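Local coordinates for protein peptidase S15/CocE/NonD (Thaumarchaeota archaeon SCGC AB-539-E09, PDB 4PF1) that probably acts as a serine aminopeptidase of the S15 family, using an alpha/beta hydrolase domain to release residues from the N-terminal end of peptides, at residues R586-F591 / P600-K605; Y428-A433 / V576-F581; R534-E539 / P593-A598; A494-S499 / K545-D550. One frame throughout, in Å; residues are numbered along the deposited sequence.

Contact 1 of 4, residues R586-F591 / P600-K605; sequences RNPQTF and PESYRK
The Tyr603 ring is held between Arg586 and Pro588. The guanidinium of Arg586 stacks on one face, nearly parallel (planes at 2°) and displaced toward the rim, giving an off-centre cation-pi contact with Arg586 NH2 3.4 Å from Tyr603 CE2. On the opposite face, Pro588 CB makes a CH-pi contact over the ring centre, 4.2 Å from the centroid. At the ring edge lie Pro600 O and a water that links Tyr603 OH to Arg586 O. The stack joins two parts of the long loop between strands 571-577 and 606-625 of the C-terminal beta-sandwich domain. The bend of Arg586 at chi3 (-57°) turns its guanidinium flat over the ring, where NH1 and NH2 also bond to Pro432 O and Gly239 O. An alanine in place of Tyr603 is likely to leave the guanidinium without its stacking partner, open a gap beside Pro588 and strip the bridging water of its hydroxyl. The backbones join through Arg604 N to Pro588 O, and Gln589 NE2 meets a lone pair of Arg604 O while OE1 bonds to Ser430 OG. Finally, Thr590 OG1 donates to Ser602 O at 2.6 Å, in the carbonyl plane.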
loop_
_atom_site.group_PDB
_atom_site.type_symbol
_atom_site.label_atom_id
_atom_site.label_comp_id
_atom_site.label_asym_id
_atom_site.label_seq_id
_atom_site.Cartn_x
_atom_site.Cartn_y
_atom_site.Cartn_z
ATOM N N ARG A 586 25.016 -24.192 7.792
ATOM C CA ARG A 586 25.741 -24.763 6.655
ATOM C C ARG A 586 26.365 -26.090 6.986
ATOM O O ARG A 586 26.947 -26.256 8.066
ATOM C CB ARG A 586 26.862 -23.826 6.182
ATOM C CG ARG A 586 26.416 -22.445 5.759
ATOM C CD ARG A 586 27.597 -21.502 5.663
ATOM N NE ARG A 586 28.353 -21.416 6.917
ATOM C CZ ARG A 586 29.672 -21.264 6.984
ATOM N NH1 ARG A 586 30.397 -21.186 5.876
ATOM N NH2 ARG A 586 30.277 -21.195 8.160
ATOM N N ASN A 587 26.322 -27.016 6.029
ATOM C CA ASN A 587 27.062 -28.253 6.150
ATOM C C ASN A 587 28.513 -27.923 5.771
ATOM O O ASN A 587 28.729 -27.276 4.739
ATOM C CB ASN A 587 26.473 -29.348 5.257
ATOM C CG ASN A 587 27.015 -30.724 5.560
ATOM O OD1 ASN A 587 28.211 -30.999 5.409
ATOM N ND2 ASN A 587 26.145 -31.619 5.994
ATOM N N PRO A 588 29.516 -28.280 6.611
ATOM C CA PRO A 588 30.914 -27.933 6.273
ATOM C C PRO A 588 31.402 -28.576 4.973
ATOM O O PRO A 588 32.317 -28.054 4.337
ATOM C CB PRO A 588 31.712 -28.448 7.479
ATOM C CG PRO A 588 30.704 -28.623 8.571
ATOM C CD PRO A 588 29.436 -29.008 7.893
ATOM N N GLN A 589 30.764 -29.697 4.569
ATOM C CA GLN A 589 31.058 -30.490 3.366
ATOM C C GLN A 589 32.354 -31.322 3.553
ATOM O O GLN A 589 32.823 -31.979 2.625
ATOM C CB GLN A 589 31.040 -29.649 2.070
ATOM C CG GLN A 589 29.660 -29.014 1.854
ATOM C CD GLN A 589 29.438 -28.289 0.556
ATOM O OE1 GLN A 589 28.295 -28.085 0.147
ATOM N NE2 GLN A 589 30.496 -27.806 -0.083
ATOM N N THR A 590 32.865 -31.340 4.795
ATOM C CA THR A 590 33.911 -32.230 5.300
ATOM C C THR A 590 33.342 -32.787 6.592
ATOM O O THR A 590 32.648 -32.050 7.301
ATOM C CB THR A 590 35.293 -31.549 5.473
ATOM O OG1 THR A 590 35.260 -30.620 6.554
ATOM C CG2 THR A 590 35.811 -30.896 4.197
ATOM N N PHE A 591 33.554 -34.080 6.880
ATOM C CA PHE A 591 32.979 -34.691 8.079
ATOM C C PHE A 591 33.636 -34.189 9.371
ATOM O O PHE A 591 34.859 -34.269 9.526
ATOM C CB PHE A 591 33.035 -36.226 8.017
ATOM C CG PHE A 591 32.304 -36.904 9.157
ATOM C CD1 PHE A 591 30.919 -37.028 9.142
ATOM C CD2 PHE A 591 32.998 -37.394 10.257
ATOM C CE1 PHE A 591 30.243 -37.645 10.199
ATOM C CE2 PHE A 591 32.321 -38.004 11.318
ATOM C CZ PHE A 591 30.948 -38.127 11.281
ATOM N N PRO A 600 36.329 -23.269 11.341
ATOM C CA PRO A 600 36.276 -22.613 10.016
ATOM C C PRO A 600 37.017 -23.364 8.897
ATOM O O PRO A 600 36.573 -23.311 7.749
ATOM C CB PRO A 600 36.910 -21.236 10.268
ATOM C CG PRO A 600 37.649 -21.369 11.560
ATOM C CD PRO A 600 36.868 -22.355 12.369
ATOM N N GLU A 601 38.110 -24.091 9.230
ATOM C CA GLU A 601 38.917 -24.846 8.249
ATOM C C GLU A 601 38.132 -26.012 7.618
ATOM O O GLU A 601 38.497 -26.477 6.536
ATOM C CB GLU A 601 40.219 -25.396 8.880
ATOM C CG GLU A 601 40.865 -24.501 9.926
ATOM C CD GLU A 601 40.430 -24.801 11.347
ATOM O OE1 GLU A 601 40.818 -25.866 11.881
ATOM O OE2 GLU A 601 39.704 -23.967 11.931
ATOM N N SER A 602 37.072 -26.493 8.302
ATOM C CA SER A 602 36.259 -27.618 7.841
ATOM C C SER A 602 35.287 -27.237 6.698
ATOM O O SER A 602 34.796 -28.127 6.005
ATOM C CB SER A 602 35.477 -28.220 9.007
ATOM O OG SER A 602 34.438 -27.364 9.455
ATOM N N TYR A 603 35.013 -25.928 6.508
ATOM C CA TYR A 603 34.082 -25.440 5.483
ATOM C C TYR A 603 34.797 -25.314 4.130
ATOM O O TYR A 603 35.521 -24.341 3.888
ATOM C CB TYR A 603 33.438 -24.102 5.920
ATOM C CG TYR A 603 32.554 -24.235 7.146
ATOM C CD1 TYR A 603 33.095 -24.201 8.430
ATOM C CD2 TYR A 603 31.178 -24.402 7.024
ATOM C CE1 TYR A 603 32.293 -24.353 9.560
ATOM C CE2 TYR A 603 30.364 -24.557 8.147
ATOM C CZ TYR A 603 30.927 -24.530 9.415
ATOM O OH TYR A 603 30.133 -24.666 10.530
ATOM N N ARG A 604 34.623 -26.331 3.259
ATOM C CA ARG A 604 35.293 -26.363 1.954
ATOM C C ARG A 604 34.325 -26.584 0.798
ATOM O O ARG A 604 33.308 -27.266 0.957
ATOM C CB ARG A 604 36.367 -27.468 1.911
ATOM C CG ARG A 604 37.398 -27.446 3.045
ATOM C CD ARG A 604 38.632 -28.290 2.728
ATOM N NE ARG A 604 38.297 -29.619 2.203
ATOM C CZ ARG A 604 38.541 -30.015 0.953
ATOM N NH1 ARG A 604 39.136 -29.196 0.094
ATOM N NH2 ARG A 604 38.192 -31.233 0.558
ATOM N N LYS A 605 34.693 -26.061 -0.396
ATOM C CA LYS A 605 33.944 -26.231 -1.646
ATOM C C LYS A 605 33.892 -27.700 -2.022
ATOM O O LYS A 605 34.851 -28.435 -1.773
ATOM C CB LYS A 605 34.606 -25.444 -2.793
ATOM C CG LYS A 605 34.488 -23.936 -2.688
ATOM C CD LYS A 605 35.125 -23.268 -3.895
ATOM C CE LYS A 605 35.322 -21.789 -3.690
ATOM N NZ LYS A 605 35.832 -21.131 -4.918
HETATM O O HOH W 1 27.521 -24.593 10.205
HETATM O O HOH W 2 34.462 -30.628 0.636
#

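Contact 2 of 4, residues Y428-A433 / V576-F581; sequences YVSDPA and VQSSWF
Tyr428 reaches across to Ser578 with its ring. Its CB points toward segment 576-581, and a chi1 of 74° sets CG between the backbone N and the carbonyl carbon, which sends the ring across to the other segment. Farther along the ring, Tyr428 CE2 and CZ lie 3.9 and 3.7 Å from Ser578 OG. At the tip, Tyr428 OH is hydrogen-bonded to Ser578 OG at 2.7 Å, and it also touches Gln577 C and, more distantly, CG1 of Val576. Ser578 OG has a further bond from Gln608 NE2, so this buried hydroxyl is gripped by more than the tyrosine. A phenylalanine in place of Tyr428 would probably leave Ser578 OG without this hydrogen-bond partner. Beside this bond, Ser430 OG lies 3.3 Å from Ser578 CB. Ser430 OG, already tied to Gln589, accepts from a water that also meets Ser579 OG. The contact therefore bridges two sheets of the C-terminal domain: Tyr428 and Ser430 belong to strand 425-430, which pairs with strand 606-625, whereas segment 576-581 begins with the last two residues of strand 571-577, which lies between strands 471-474 and 502-510, and runs on into a loop.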
loop_
_atom_site.group_PDB
_atom_site.type_symbol
_atom_site.label_atom_id
_atom_site.label_comp_id
_atom_site.label_asym_id
_atom_site.label_seq_id
_atom_site.Cartn_x
_atom_site.Cartn_y
_atom_site.Cartn_z
ATOM N N TYR A 428 27.471 -29.450 -10.337
ATOM C CA TYR A 428 27.545 -28.094 -9.787
ATOM C C TYR A 428 28.497 -28.063 -8.597
ATOM O O TYR A 428 28.765 -29.104 -7.986
ATOM C CB TYR A 428 26.157 -27.540 -9.403
ATOM C CG TYR A 428 25.541 -28.128 -8.151
ATOM C CD1 TYR A 428 24.875 -29.349 -8.186
ATOM C CD2 TYR A 428 25.544 -27.423 -6.950
ATOM C CE1 TYR A 428 24.221 -29.851 -7.062
ATOM C CE2 TYR A 428 24.931 -27.935 -5.808
ATOM C CZ TYR A 428 24.270 -29.152 -5.868
ATOM O OH TYR A 428 23.656 -29.664 -4.751
ATOM N N VAL A 429 29.018 -26.870 -8.275
ATOM C CA VAL A 429 29.919 -26.697 -7.145
ATOM C C VAL A 429 29.177 -25.958 -6.030
ATOM O O VAL A 429 28.641 -24.867 -6.255
ATOM C CB VAL A 429 31.243 -25.984 -7.538
ATOM C CG1 VAL A 429 32.142 -25.775 -6.320
ATOM C CG2 VAL A 429 31.987 -26.761 -8.625
ATOM N N SER A 430 29.133 -26.566 -4.836
ATOM C CA SER A 430 28.516 -25.953 -3.670
ATOM C C SER A 430 29.597 -25.318 -2.803
ATOM O O SER A 430 30.504 -26.013 -2.329
ATOM C CB SER A 430 27.714 -26.980 -2.882
ATOM O OG SER A 430 27.320 -26.456 -1.624
ATOM N N ASP A 431 29.520 -23.997 -2.623
ATOM C CA ASP A 431 30.506 -23.249 -1.855
ATOM C C ASP A 431 29.915 -22.798 -0.506
ATOM O O ASP A 431 29.074 -21.894 -0.472
ATOM C CB ASP A 431 31.014 -22.042 -2.675
ATOM C CG ASP A 431 32.120 -21.224 -2.023
ATOM O OD1 ASP A 431 32.684 -21.686 -1.005
ATOM O OD2 ASP A 431 32.435 -20.137 -2.543
ATOM N N PRO A 432 30.391 -23.379 0.626
ATOM C CA PRO A 432 29.864 -22.970 1.944
ATOM C C PRO A 432 30.170 -21.507 2.297
ATOM O O PRO A 432 29.497 -20.946 3.156
ATOM C CB PRO A 432 30.550 -23.938 2.917
ATOM C CG PRO A 432 30.997 -25.091 2.067
ATOM C CD PRO A 432 31.375 -24.470 0.764
ATOM N N ALA A 433 31.161 -20.876 1.620
ATOM C CA ALA A 433 31.471 -19.453 1.836
ATOM C C ALA A 433 30.378 -18.574 1.197
ATOM O O ALA A 433 30.193 -17.427 1.602
ATOM C CB ALA A 433 32.842 -19.110 1.259
ATOM N N VAL A 576 17.398 -28.809 -7.073
ATOM C CA VAL A 576 18.297 -29.450 -6.101
ATOM C C VAL A 576 19.472 -28.497 -5.773
ATOM O O VAL A 576 20.111 -27.956 -6.677
ATOM C CB VAL A 576 18.781 -30.860 -6.563
ATOM C CG1 VAL A 576 19.983 -31.345 -5.743
ATOM C CG2 VAL A 576 17.645 -31.876 -6.486
ATOM N N GLN A 577 19.729 -28.291 -4.471
ATOM C CA GLN A 577 20.810 -27.437 -3.976
ATOM C C GLN A 577 21.433 -28.054 -2.707
ATOM O O GLN A 577 20.932 -29.074 -2.224
ATOM C CB GLN A 577 20.316 -25.998 -3.735
ATOM C CG GLN A 577 19.103 -25.883 -2.820
ATOM C CD GLN A 577 18.528 -24.494 -2.829
ATOM O OE1 GLN A 577 18.094 -23.984 -3.862
ATOM N NE2 GLN A 577 18.487 -23.855 -1.669
ATOM N N SER A 578 22.536 -27.465 -2.193
ATOM C CA SER A 578 23.260 -28.032 -1.048
ATOM C C SER A 578 23.285 -27.128 0.208
ATOM O O SER A 578 24.000 -27.434 1.171
ATOM C CB SER A 578 24.683 -28.393 -1.452
ATOM O OG SER A 578 24.707 -29.556 -2.260
ATOM N N SER A 579 22.486 -26.049 0.211
ATOM C CA SER A 579 22.360 -25.130 1.344
ATOM C C SER A 579 21.014 -24.406 1.296
ATOM O O SER A 579 20.434 -24.246 0.221
ATOM C CB SER A 579 23.514 -24.129 1.379
ATOM O OG SER A 579 23.679 -23.448 0.150
ATOM N N TRP A 580 20.504 -24.017 2.476
ATOM C CA TRP A 580 19.216 -23.347 2.696
ATOM C C TRP A 580 19.404 -22.426 3.905
ATOM O O TRP A 580 18.918 -22.709 4.999
ATOM C CB TRP A 580 18.139 -24.421 2.962
ATOM C CG TRP A 580 16.916 -24.374 2.094
ATOM C CD1 TRP A 580 16.631 -23.477 1.103
ATOM C CD2 TRP A 580 15.791 -25.259 2.172
ATOM N NE1 TRP A 580 15.401 -23.757 0.551
ATOM C CE2 TRP A 580 14.859 -24.841 1.195
ATOM C CE3 TRP A 580 15.482 -26.375 2.970
ATOM C CZ2 TRP A 580 13.643 -25.504 0.991
ATOM C CZ3 TRP A 580 14.275 -27.028 2.769
ATOM C CH2 TRP A 580 13.368 -26.589 1.795
ATOM N N PHE A 581 20.167 -21.347 3.700
ATOM C CA PHE A 581 20.698 -20.449 4.726
ATOM C C PHE A 581 19.942 -19.094 4.832
ATOM O O PHE A 581 19.475 -18.592 3.814
ATOM C CB PHE A 581 22.181 -20.198 4.378
ATOM C CG PHE A 581 23.055 -19.713 5.499
ATOM C CD1 PHE A 581 23.512 -20.590 6.475
ATOM C CD2 PHE A 581 23.424 -18.376 5.584
ATOM C CE1 PHE A 581 24.307 -20.135 7.531
ATOM C CE2 PHE A 581 24.222 -17.922 6.639
ATOM C CZ PHE A 581 24.662 -18.808 7.602
HETATM O O HOH W 3 25.575 -24.432 -1.567
#

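Contact 3 of 4, residues R534-E539 / P593-A598; sequences RGRYRE and PNIMFA
A cleft between the side chains of Arg534 and Arg536 receives Ile595, where the end of strand 525-534 and the loop after it meet the loop that leads to strand 606-625 in the C-terminal domain. The methyl CD1 of Ile595 fits against the aliphatic parts of both arginines, 3.6 Å from Arg536 CD and 3.8 Å from Arg534 CD. It also lies over one face of the Arg534 guanidinium, while Ile595 CG1 lies over one face of that of Arg536, 3.9 Å from NH2. Arg534 and Ile595 approach from opposite directions, whereas the side chains of Arg536 and Ile595 slide past each other. The chain of Arg536 bends at chi3 (-83°), which swings its end around the isoleucine; there, near the guanidinium plane, NH1 comes within 2.9 Å of Pro593 O, but the angle is too poor for a hydrogen bond, and NH1 bonds instead to Val592 O. Arg536 CG rests over the centre of the Tyr537 ring. The 593-598 loop is itself shaped by an Asx turn, Asn594 OD1 accepting from Met596 N, and the loop reaches the S15 peptidase part of the chain, where Met596 packs on Trp256 and Phe202. The charged ends are paired outside the two segments, Arg534 with Asp502 and Asp585, Arg536 with Asp500. These salt bridges probably hold both guanidinium groups in place, so that their flat faces and methylene chains can pack on the isoleucine.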
loop_
_atom_site.group_PDB
_atom_site.type_symbol
_atom_site.label_atom_id
_atom_site.label_comp_id
_atom_site.label_asym_id
_atom_site.label_seq_id
_atom_site.Cartn_x
_atom_site.Cartn_y
_atom_site.Cartn_z
ATOM N N ARG A 534 20.303 -34.085 5.836
ATOM C CA ARG A 534 21.705 -33.969 6.242
ATOM C C ARG A 534 22.388 -35.310 5.970
ATOM O O ARG A 534 22.089 -36.308 6.632
ATOM C CB ARG A 534 21.838 -33.529 7.710
ATOM C CG ARG A 534 23.268 -33.154 8.099
ATOM C CD ARG A 534 23.308 -31.959 9.022
ATOM N NE ARG A 534 23.243 -30.693 8.288
ATOM C CZ ARG A 534 23.222 -29.497 8.868
ATOM N NH1 ARG A 534 23.242 -29.391 10.191
ATOM N NH2 ARG A 534 23.167 -28.396 8.130
ATOM N N GLY A 535 23.241 -35.316 4.940
ATOM C CA GLY A 535 23.929 -36.486 4.395
ATOM C C GLY A 535 24.651 -37.410 5.353
ATOM O O GLY A 535 24.780 -38.602 5.064
ATOM N N ARG A 536 25.135 -36.881 6.492
ATOM C CA ARG A 536 25.839 -37.683 7.504
ATOM C C ARG A 536 24.907 -38.763 8.133
ATOM O O ARG A 536 25.404 -39.719 8.731
ATOM C CB ARG A 536 26.447 -36.779 8.598
ATOM C CG ARG A 536 25.403 -36.097 9.486
ATOM C CD ARG A 536 25.908 -34.835 10.155
ATOM N NE ARG A 536 26.667 -35.109 11.375
ATOM C CZ ARG A 536 27.988 -34.990 11.474
ATOM N NH1 ARG A 536 28.597 -35.250 12.621
ATOM N NH2 ARG A 536 28.707 -34.605 10.427
ATOM N N TYR A 537 23.566 -38.615 7.968
ATOM C CA TYR A 537 22.576 -39.557 8.507
ATOM C C TYR A 537 21.950 -40.432 7.391
ATOM O O TYR A 537 20.838 -40.941 7.560
ATOM C CB TYR A 537 21.475 -38.800 9.292
ATOM C CG TYR A 537 22.018 -37.823 10.311
ATOM C CD1 TYR A 537 22.708 -38.269 11.438
ATOM C CD2 TYR A 537 21.852 -36.452 10.149
ATOM C CE1 TYR A 537 23.240 -37.372 12.362
ATOM C CE2 TYR A 537 22.367 -35.545 11.074
ATOM C CZ TYR A 537 23.059 -36.010 12.181
ATOM O OH TYR A 537 23.583 -35.116 13.084
ATOM N N ARG A 538 22.694 -40.648 6.282
ATOM C CA ARG A 538 22.247 -41.432 5.120
ATOM C C ARG A 538 21.932 -42.903 5.456
ATOM O O ARG A 538 20.997 -43.469 4.887
ATOM C CB ARG A 538 23.309 -41.387 4.004
ATOM C CG ARG A 538 22.820 -41.925 2.661
ATOM C CD ARG A 538 23.950 -42.081 1.655
ATOM N NE ARG A 538 24.757 -43.280 1.897
ATOM C CZ ARG A 538 24.445 -44.496 1.458
ATOM N NH1 ARG A 538 23.329 -44.693 0.766
ATOM N NH2 ARG A 538 25.238 -45.524 1.718
ATOM N N GLU A 539 22.729 -43.528 6.326
ATOM C CA GLU A 539 22.562 -44.948 6.635
ATOM C C GLU A 539 21.963 -45.178 8.016
ATOM O O GLU A 539 21.411 -46.249 8.269
ATOM C CB GLU A 539 23.898 -45.680 6.495
ATOM C CG GLU A 539 24.383 -45.728 5.058
ATOM C CD GLU A 539 25.715 -46.418 4.865
ATOM O OE1 GLU A 539 25.734 -47.668 4.807
ATOM O OE2 GLU A 539 26.737 -45.705 4.741
ATOM N N PRO A 593 32.779 -34.209 13.941
ATOM C CA PRO A 593 31.940 -34.944 14.910
ATOM C C PRO A 593 30.612 -34.231 15.212
ATOM O O PRO A 593 29.577 -34.893 15.338
ATOM C CB PRO A 593 32.828 -35.030 16.160
ATOM C CG PRO A 593 34.216 -34.808 15.664
ATOM C CD PRO A 593 34.077 -33.837 14.539
ATOM N N ASN A 594 30.637 -32.885 15.287
ATOM C CA ASN A 594 29.457 -32.076 15.578
ATOM C C ASN A 594 29.476 -30.784 14.745
ATOM O O ASN A 594 30.374 -29.958 14.910
ATOM C CB ASN A 594 29.396 -31.759 17.088
ATOM C CG ASN A 594 28.022 -31.390 17.602
ATOM O OD1 ASN A 594 27.126 -30.999 16.851
ATOM N ND2 ASN A 594 27.831 -31.504 18.904
ATOM N N ILE A 595 28.473 -30.609 13.858
ATOM C CA ILE A 595 28.386 -29.436 12.975
ATOM C C ILE A 595 28.076 -28.151 13.793
ATOM O O ILE A 595 28.441 -27.054 13.352
ATOM C CB ILE A 595 27.389 -29.683 11.798
ATOM C CG1 ILE A 595 27.924 -30.815 10.877
ATOM C CG2 ILE A 595 27.110 -28.395 10.985
ATOM C CD1 ILE A 595 26.935 -31.367 9.862
ATOM N N MET A 596 27.514 -28.300 15.021
ATOM C CA MET A 596 27.246 -27.168 15.929
ATOM C C MET A 596 28.518 -26.355 16.209
ATOM O O MET A 596 28.453 -25.129 16.308
ATOM C CB MET A 596 26.657 -27.651 17.276
ATOM C CG MET A 596 25.303 -28.333 17.165
ATOM S SD MET A 596 23.961 -27.258 16.604
ATOM C CE MET A 596 22.561 -28.289 17.017
ATOM N N PHE A 597 29.671 -27.048 16.337
ATOM C CA PHE A 597 30.960 -26.444 16.671
ATOM C C PHE A 597 32.026 -26.715 15.584
ATOM O O PHE A 597 33.223 -26.743 15.892
ATOM C CB PHE A 597 31.447 -26.973 18.043
ATOM C CG PHE A 597 30.382 -27.001 19.118
ATOM C CD1 PHE A 597 29.993 -25.834 19.767
ATOM C CD2 PHE A 597 29.768 -28.195 19.479
ATOM C CE1 PHE A 597 29.002 -25.860 20.751
ATOM C CE2 PHE A 597 28.780 -28.221 20.467
ATOM C CZ PHE A 597 28.403 -27.053 21.096
ATOM N N ALA A 598 31.594 -26.870 14.309
ATOM C CA ALA A 598 32.509 -27.124 13.189
ATOM C C ALA A 598 33.532 -25.973 13.028
ATOM O O ALA A 598 33.136 -24.804 12.996
ATOM C CB ALA A 598 31.722 -27.316 11.904
#

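Contact 4 of 4, residues A494-S499 / K545-D550; sequences ASTSGS and KPLVPD
Two short backbone bonds tie Thr496 and Ser499 to the opposing segment: Asp550 N to Thr496 O, 2.7 Å and nearly straight at 170°, and Leu547 N to Ser499 O, also 2.7 Å. Between them run CA-H...O contacts, the shorter from Ser499 CA to Leu547 O at 3.4 Å. A water accepts from Thr496 N and donates to Val548 O, filling in where the backbones do not meet directly. The side chains add Thr496 CG2 against Leu547 CD1, 3.8 Å apart and crossing at about a right angle, and Asp550 OD1 beside Ser497 CA. Thr496 CG2 can face the leucine because OG1 takes the place opposite the backbone N (chi1 176°). From there OG1 accepts from Gly498 N in an ST turn and bonds to Gln608 OE1. Farther out, Ser497 OG binds Thr607 N, and Ser499 OG binds Phe591 N, fixing the turn against the neighbouring strand 606-625 and the 586-591 loop. The arrangement is that of a strand end: beyond strand 489-496 the chain turns and stays bonded to the stretch leading into its antiparallel partner, strand 553-558, in the C-terminal beta-sandwich.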
loop_
_atom_site.group_PDB
_atom_site.type_symbol
_atom_site.label_atom_id
_atom_site.label_comp_id
_atom_site.label_asym_id
_atom_site.label_seq_id
_atom_site.Cartn_x
_atom_site.Cartn_y
_atom_site.Cartn_z
ATOM N N ALA A 494 23.336 -39.384 -5.626
ATOM C CA ALA A 494 24.253 -38.259 -5.718
ATOM C C ALA A 494 25.646 -38.566 -5.173
ATOM O O ALA A 494 25.801 -39.366 -4.248
ATOM C CB ALA A 494 23.671 -37.059 -4.990
ATOM N N SER A 495 26.657 -37.897 -5.744
ATOM C CA SER A 495 28.041 -37.997 -5.303
ATOM C C SER A 495 28.573 -36.614 -4.946
ATOM O O SER A 495 28.159 -35.619 -5.542
ATOM C CB SER A 495 28.911 -38.645 -6.379
ATOM O OG SER A 495 29.092 -37.795 -7.501
ATOM N N THR A 496 29.476 -36.554 -3.968
ATOM C CA THR A 496 30.130 -35.314 -3.551
ATOM C C THR A 496 31.630 -35.544 -3.457
ATOM O O THR A 496 32.058 -36.643 -3.099
ATOM C CB THR A 496 29.546 -34.778 -2.216
ATOM O OG1 THR A 496 30.293 -33.622 -1.813
ATOM C CG2 THR A 496 29.566 -35.816 -1.088
ATOM N N SER A 497 32.432 -34.507 -3.749
ATOM C CA SER A 497 33.885 -34.607 -3.612
ATOM C C SER A 497 34.301 -34.454 -2.127
ATOM O O SER A 497 35.463 -34.675 -1.790
ATOM C CB SER A 497 34.588 -33.574 -4.490
ATOM O OG SER A 497 34.193 -32.250 -4.176
ATOM N N GLY A 498 33.337 -34.111 -1.265
ATOM C CA GLY A 498 33.545 -33.962 0.173
ATOM C C GLY A 498 33.169 -35.195 0.980
ATOM O O GLY A 498 32.837 -36.236 0.405
ATOM N N SER A 499 33.228 -35.091 2.328
ATOM C CA SER A 499 32.915 -36.211 3.233
ATOM C C SER A 499 31.587 -36.005 3.989
ATOM O O SER A 499 31.196 -36.852 4.798
ATOM C CB SER A 499 34.057 -36.469 4.214
ATOM O OG SER A 499 34.699 -35.279 4.636
ATOM N N LYS A 545 27.661 -40.694 10.065
ATOM C CA LYS A 545 28.693 -41.411 9.308
ATOM C C LYS A 545 29.200 -40.560 8.135
ATOM O O LYS A 545 28.394 -39.913 7.464
ATOM C CB LYS A 545 28.156 -42.759 8.798
ATOM C CG LYS A 545 28.160 -43.858 9.854
ATOM C CD LYS A 545 27.354 -45.067 9.405
ATOM C CE LYS A 545 27.473 -46.226 10.368
ATOM N NZ LYS A 545 28.462 -47.232 9.901
ATOM N N PRO A 546 30.526 -40.552 7.857
ATOM C CA PRO A 546 31.027 -39.741 6.733
ATOM C C PRO A 546 30.649 -40.317 5.368
ATOM O O PRO A 546 30.465 -41.528 5.234
ATOM C CB PRO A 546 32.545 -39.762 6.933
ATOM C CG PRO A 546 32.815 -41.011 7.672
ATOM C CD PRO A 546 31.627 -41.248 8.557
ATOM N N LEU A 547 30.532 -39.444 4.357
ATOM C CA LEU A 547 30.261 -39.865 2.984
ATOM C C LEU A 547 31.574 -40.219 2.302
ATOM O O LEU A 547 32.577 -39.528 2.509
ATOM C CB LEU A 547 29.529 -38.763 2.183
ATOM C CG LEU A 547 28.200 -38.237 2.753
ATOM C CD1 LEU A 547 27.712 -37.042 1.966
ATOM C CD2 LEU A 547 27.132 -39.326 2.780
ATOM N N VAL A 548 31.585 -41.301 1.508
ATOM C CA VAL A 548 32.780 -41.694 0.756
ATOM C C VAL A 548 32.954 -40.680 -0.388
ATOM O O VAL A 548 32.018 -40.494 -1.173
ATOM C CB VAL A 548 32.711 -43.163 0.243
ATOM C CG1 VAL A 548 33.915 -43.502 -0.635
ATOM C CG2 VAL A 548 32.599 -44.148 1.406
ATOM N N PRO A 549 34.097 -39.949 -0.448
ATOM C CA PRO A 549 34.259 -38.936 -1.505
ATOM C C PRO A 549 34.184 -39.529 -2.909
ATOM O O PRO A 549 34.696 -40.624 -3.149
ATOM C CB PRO A 549 35.645 -38.340 -1.221
ATOM C CG PRO A 549 35.924 -38.673 0.206
ATOM C CD PRO A 549 35.285 -40.003 0.428
ATOM N N ASP A 550 33.471 -38.821 -3.816
ATOM C CA ASP A 550 33.280 -39.135 -5.242
ATOM C C ASP A 550 32.431 -40.408 -5.508
ATOM O O ASP A 550 32.251 -40.774 -6.670
ATOM C CB ASP A 550 34.638 -39.233 -5.977
ATOM C CG ASP A 550 35.553 -38.042 -5.740
ATOM O OD1 ASP A 550 35.067 -36.891 -5.826
ATOM O OD2 ASP A 550 36.750 -38.262 -5.467
HETATM O O HOH W 4 29.535 -39.140 -2.251
#

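How the contacts relate
From the N terminus, the chain reaches 428-433, which opens contact 2, then 494-499, which opens contact 4, and 534-539, which opens contact 3. Contact 4 closes at 545-550, within the span of contact 2, which closes only at 576-581. Contact 1 then begins at 586-591; contact 3 closes at 593-598, crossing contacts 4, 2 and 1, and contact 1 ends at 600-605. Contact 1 is in series with contacts 2 and 4, and touches all three others. Its loop therefore joins the strand ends at contacts 2 and 4 to the loop pair of contact 3, binding the sheets of the C-terminal domain together.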